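Local coordinates for polyprenyl synthetase (Zymomonas mobilis subsp. mobilis, PDB 4KKM), which probably works as a prenyltransferase of the FPP/GGPP synthase family, condensing allylic and homoallylic diphosphates into longer isoprenoid diphosphates with the help of magnesium ions, at residues Lys69-Leu74 and Arg309-Tyr314. Numbering follows the deposited sequence.
Sequences KRLRPL and RSIARY
The Y314 ring is the one flat group in this contact, and the end of K69 meets it at its hydroxyl end. K69 NZ lies oblique to the ring, 3.8 Å from Y314 CE2. K69 CE comes closer, 3.1 Å from Y314 OH. That is short for a carbon and an oxygen, and the tyrosine is poorly ordered, so the exact spacing is doubtful. The two side chains approach from opposite directions and are exposed, at the outer margin of a buried contact.

The setting is the all-helical isoprenoid synthase fold. Helix 71-80 packs here beside helix 306-314, the last helix of the chain. The nearest CA atoms, those of L74 and I311, are 8.9 Å apart.

Y314 has CG anti to its backbone nitrogen (chi1 175°), and the ring extends toward K69. The lysine chain bends at chi3 and chi4, bringing NZ near CE2 of the ring.

The buried part is aliphatic. L74 and I311 reach toward each other tip to tip. L71 adds a looser contact, its CD1 4.3 Å from I311 CG2. Around this group, L71 also touches F211 of helix 208-221 and I315, while L74 packs on M30 and M31 of helix 24-45.

R70 takes the N-cap position of helix 71-80. Its guanidinium forms salt bridges to D39 and E98. These link the start of the helix to helices 24-45 and 87-109. The calcium site at D108 and D114 lies away from this contact.

At the centre, I311 CD1 sits 3.7 Å from both CG and CD2 of L74.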
ATOM      1  N   LYS B  69      -4.284 -18.680 -10.669  1.00 58.72           N
ATOM      2  CA  LYS B  69      -4.606 -18.706 -12.088  1.00 56.36           C
ATOM      3  C   LYS B  69      -4.097 -17.452 -12.786  1.00 44.59           C
ATOM      4  O   LYS B  69      -4.098 -17.375 -14.014  1.00 49.84           O
ATOM      5  CB  LYS B  69      -6.113 -18.871 -12.282  1.00 64.69           C
ATOM      6  CG  LYS B  69      -6.634 -20.209 -11.784  1.00 73.03           C
ATOM      7  CD  LYS B  69      -8.150 -20.249 -11.768  1.00 78.00           C
ATOM      8  CE  LYS B  69      -8.718 -19.958 -13.143  1.00 81.21           C
ATOM      9  NZ  LYS B  69      -9.584 -18.745 -13.153  1.00 82.30           N
ATOM     10  N   ARG B  70      -3.649 -16.487 -11.988  1.00 36.94           N
ATOM     11  CA  ARG B  70      -3.145 -15.210 -12.490  1.00 31.12           C
ATOM     12  C   ARG B  70      -4.128 -14.566 -13.455  1.00 30.00           C
ATOM     13  O   ARG B  70      -3.745 -14.113 -14.539  1.00 28.82           O
ATOM     14  CB  ARG B  70      -1.795 -15.388 -13.180  1.00 25.83           C
ATOM     15  CG  ARG B  70      -0.815 -16.269 -12.435  1.00 36.32           C
ATOM     16  CD  ARG B  70      -0.560 -15.763 -11.033  1.00 35.38           C
ATOM     17  NE  ARG B  70       0.620 -16.405 -10.466  1.00 34.25           N
ATOM     18  CZ  ARG B  70       1.117 -16.130  -9.268  1.00 32.75           C
ATOM     19  NH1 ARG B  70       0.534 -15.214  -8.496  1.00 28.72           N
ATOM     20  NH2 ARG B  70       2.203 -16.768  -8.847  1.00 28.51           N
ATOM     21  N   LEU B  71      -5.399 -14.556 -13.072  1.00 27.19           N
ATOM     22  CA  LEU B  71      -6.429 -13.944 -13.902  1.00 27.29           C
ATOM     23  C   LEU B  71      -6.120 -12.474 -14.169  1.00 28.02           C
ATOM     24  O   LEU B  71      -6.324 -11.976 -15.275  1.00 25.99           O
ATOM     25  CB  LEU B  71      -7.802 -14.084 -13.245  1.00 28.43           C
ATOM     26  CG  LEU B  71      -8.920 -13.322 -13.958  1.00 32.75           C
ATOM     27  CD1 LEU B  71      -9.112 -13.877 -15.371  1.00 34.18           C
ATOM     28  CD2 LEU B  71     -10.216 -13.381 -13.157  1.00 36.77           C
ATOM     29  N   ARG B  72      -5.616 -11.774 -13.159  1.00 24.77           N
ATOM     30  CA  ARG B  72      -5.356 -10.350 -13.330  1.00 25.80           C
ATOM     31  C   ARG B  72      -4.132 -10.049 -14.215  1.00 28.63           C
ATOM     32  O   ARG B  72      -4.222  -9.223 -15.121  1.00 28.05           O
ATOM     33  CB  ARG B  72      -5.355  -9.616 -11.978  1.00 21.40           C
ATOM     34  CG  ARG B  72      -6.764  -9.569 -11.377  1.00 23.40           C
ATOM     35  CD  ARG B  72      -6.776  -9.503  -9.848  1.00 23.92           C
ATOM     36  NE  ARG B  72      -8.122  -9.762  -9.327  1.00 23.86           N
ATOM     37  CZ  ARG B  72      -8.641 -10.975  -9.153  1.00 27.68           C
ATOM     38  NH1 ARG B  72      -7.932 -12.059  -9.450  1.00 28.37           N
ATOM     39  NH2 ARG B  72      -9.874 -11.104  -8.682  1.00 27.51           N
ATOM     40  N   PRO B  73      -2.996 -10.728 -13.974  1.00 27.97           N
ATOM     41  CA  PRO B  73      -1.912 -10.624 -14.961  1.00 27.12           C
ATOM     42  C   PRO B  73      -2.348 -11.009 -16.375  1.00 29.73           C
ATOM     43  O   PRO B  73      -1.935 -10.363 -17.343  1.00 28.13           O
ATOM     44  CB  PRO B  73      -0.873 -11.616 -14.434  1.00 25.64           C
ATOM     45  CG  PRO B  73      -1.055 -11.555 -12.943  1.00 22.49           C
ATOM     46  CD  PRO B  73      -2.544 -11.380 -12.729  1.00 22.08           C
ATOM     47  N   LEU B  74      -3.190 -12.032 -16.490  1.00 28.21           N
ATOM     48  CA  LEU B  74      -3.658 -12.490 -17.794  1.00 27.74           C
ATOM     49  C   LEU B  74      -4.436 -11.388 -18.514  1.00 27.79           C
ATOM     50  O   LEU B  74      -4.264 -11.176 -19.714  1.00 29.89           O
ATOM     51  CB  LEU B  74      -4.528 -13.742 -17.642  1.00 28.97           C
ATOM     52  CG  LEU B  74      -5.178 -14.270 -18.921  1.00 32.26           C
ATOM     53  CD1 LEU B  74      -4.115 -14.801 -19.885  1.00 30.75           C
ATOM     54  CD2 LEU B  74      -6.218 -15.338 -18.589  1.00 37.13           C
ATOM     55  N   ARG B 309     -11.761 -11.913 -25.573  1.00 38.25           N
ATOM     56  CA  ARG B 309     -13.036 -12.543 -25.908  1.00 40.93           C
ATOM     57  C   ARG B 309     -13.161 -13.925 -25.259  1.00 39.47           C
ATOM     58  O   ARG B 309     -14.172 -14.227 -24.627  1.00 38.85           O
ATOM     59  CB  ARG B 309     -13.232 -12.615 -27.430  1.00 38.42           C
ATOM     60  CG  ARG B 309     -13.412 -11.247 -28.091  1.00 36.96           C
ATOM     61  CD  ARG B 309     -13.683 -11.342 -29.595  1.00 40.83           C
ATOM     62  NE  ARG B 309     -13.796 -10.011 -30.196  1.00 40.16           N
ATOM     63  CZ  ARG B 309     -12.919  -9.487 -31.049  1.00 42.98           C
ATOM     64  NH1 ARG B 309     -11.859 -10.184 -31.438  1.00 42.87           N
ATOM     65  NH2 ARG B 309     -13.114  -8.265 -31.525  1.00 43.97           N
ATOM     66  N   SER B 310     -12.119 -14.745 -25.401  1.00 41.25           N
ATOM     67  CA  SER B 310     -12.079 -16.074 -24.789  1.00 43.45           C
ATOM     68  C   SER B 310     -12.166 -16.020 -23.268  1.00 43.34           C
ATOM     69  O   SER B 310     -12.824 -16.856 -22.642  1.00 40.05           O
ATOM     70  CB  SER B 310     -10.800 -16.812 -25.190  1.00 44.74           C
ATOM     71  OG  SER B 310     -10.841 -17.178 -26.554  1.00 51.27           O
ATOM     72  N   ILE B 311     -11.490 -15.037 -22.679  1.00 39.61           N
ATOM     73  CA  ILE B 311     -11.472 -14.888 -21.233  1.00 37.62           C
ATOM     74  C   ILE B 311     -12.879 -14.638 -20.714  1.00 38.29           C
ATOM     75  O   ILE B 311     -13.295 -15.251 -19.736  1.00 37.52           O
ATOM     76  CB  ILE B 311     -10.510 -13.763 -20.782  1.00 38.62           C
ATOM     77  CG1 ILE B 311      -9.061 -14.210 -20.972  1.00 39.17           C
ATOM     78  CG2 ILE B 311     -10.770 -13.375 -19.326  1.00 35.21           C
ATOM     79  CD1 ILE B 311      -8.062 -13.081 -20.881  1.00 39.65           C
ATOM     80  N   ALA B 312     -13.618 -13.767 -21.399  1.00 34.60           N
ATOM     81  CA  ALA B 312     -14.998 -13.470 -21.026  1.00 37.80           C
ATOM     82  C   ALA B 312     -15.883 -14.719 -21.068  1.00 40.75           C
ATOM     83  O   ALA B 312     -16.674 -14.967 -20.152  1.00 38.26           O
ATOM     84  CB  ALA B 312     -15.573 -12.378 -21.927  1.00 39.53           C
ATOM     85  N   ARG B 313     -15.743 -15.505 -22.129  1.00 36.25           N
ATOM     86  CA  ARG B 313     -16.503 -16.743 -22.258  1.00 45.69           C
ATOM     87  C   ARG B 313     -16.074 -17.738 -21.179  1.00 50.23           C
ATOM     88  O   ARG B 313     -16.896 -18.474 -20.630  1.00 52.73           O
ATOM     89  CB  ARG B 313     -16.323 -17.342 -23.657  1.00 47.99           C
ATOM     90  CG  ARG B 313     -16.727 -16.392 -24.781  1.00 53.06           C
ATOM     91  CD  ARG B 313     -17.012 -17.122 -26.090  1.00 62.96           C
ATOM     92  NE  ARG B 313     -17.439 -16.207 -27.148  1.00 69.24           N
ATOM     93  CZ  ARG B 313     -18.667 -15.707 -27.253  1.00 75.54           C
ATOM     94  NH1 ARG B 313     -19.592 -16.024 -26.355  1.00 77.61           N
ATOM     95  NH2 ARG B 313     -18.974 -14.882 -28.248  1.00 77.18           N
ATOM     96  N   TYR B 314     -14.781 -17.735 -20.874  1.00 48.08           N
ATOM     97  CA  TYR B 314     -14.203 -18.590 -19.842  1.00 58.01           C
ATOM     98  C   TYR B 314     -14.801 -18.295 -18.467  1.00 63.50           C
ATOM     99  O   TYR B 314     -15.006 -19.199 -17.658  1.00 63.97           O
ATOM    100  CB  TYR B 314     -12.689 -18.393 -19.821  1.00 65.60           C
ATOM    101  CG  TYR B 314     -11.956 -19.119 -18.722  1.00 74.97           C
ATOM    102  CD1 TYR B 314     -12.078 -20.492 -18.566  1.00 82.15           C
ATOM    103  CD2 TYR B 314     -11.114 -18.432 -17.856  1.00 76.77           C
ATOM    104  CE1 TYR B 314     -11.398 -21.161 -17.567  1.00 86.78           C
ATOM    105  CE2 TYR B 314     -10.427 -19.092 -16.853  1.00 82.21           C
ATOM    106  CZ  TYR B 314     -10.574 -20.457 -16.715  1.00 87.34           C
ATOM    107  OH  TYR B 314      -9.897 -21.126 -15.723  1.00 91.57           O
TER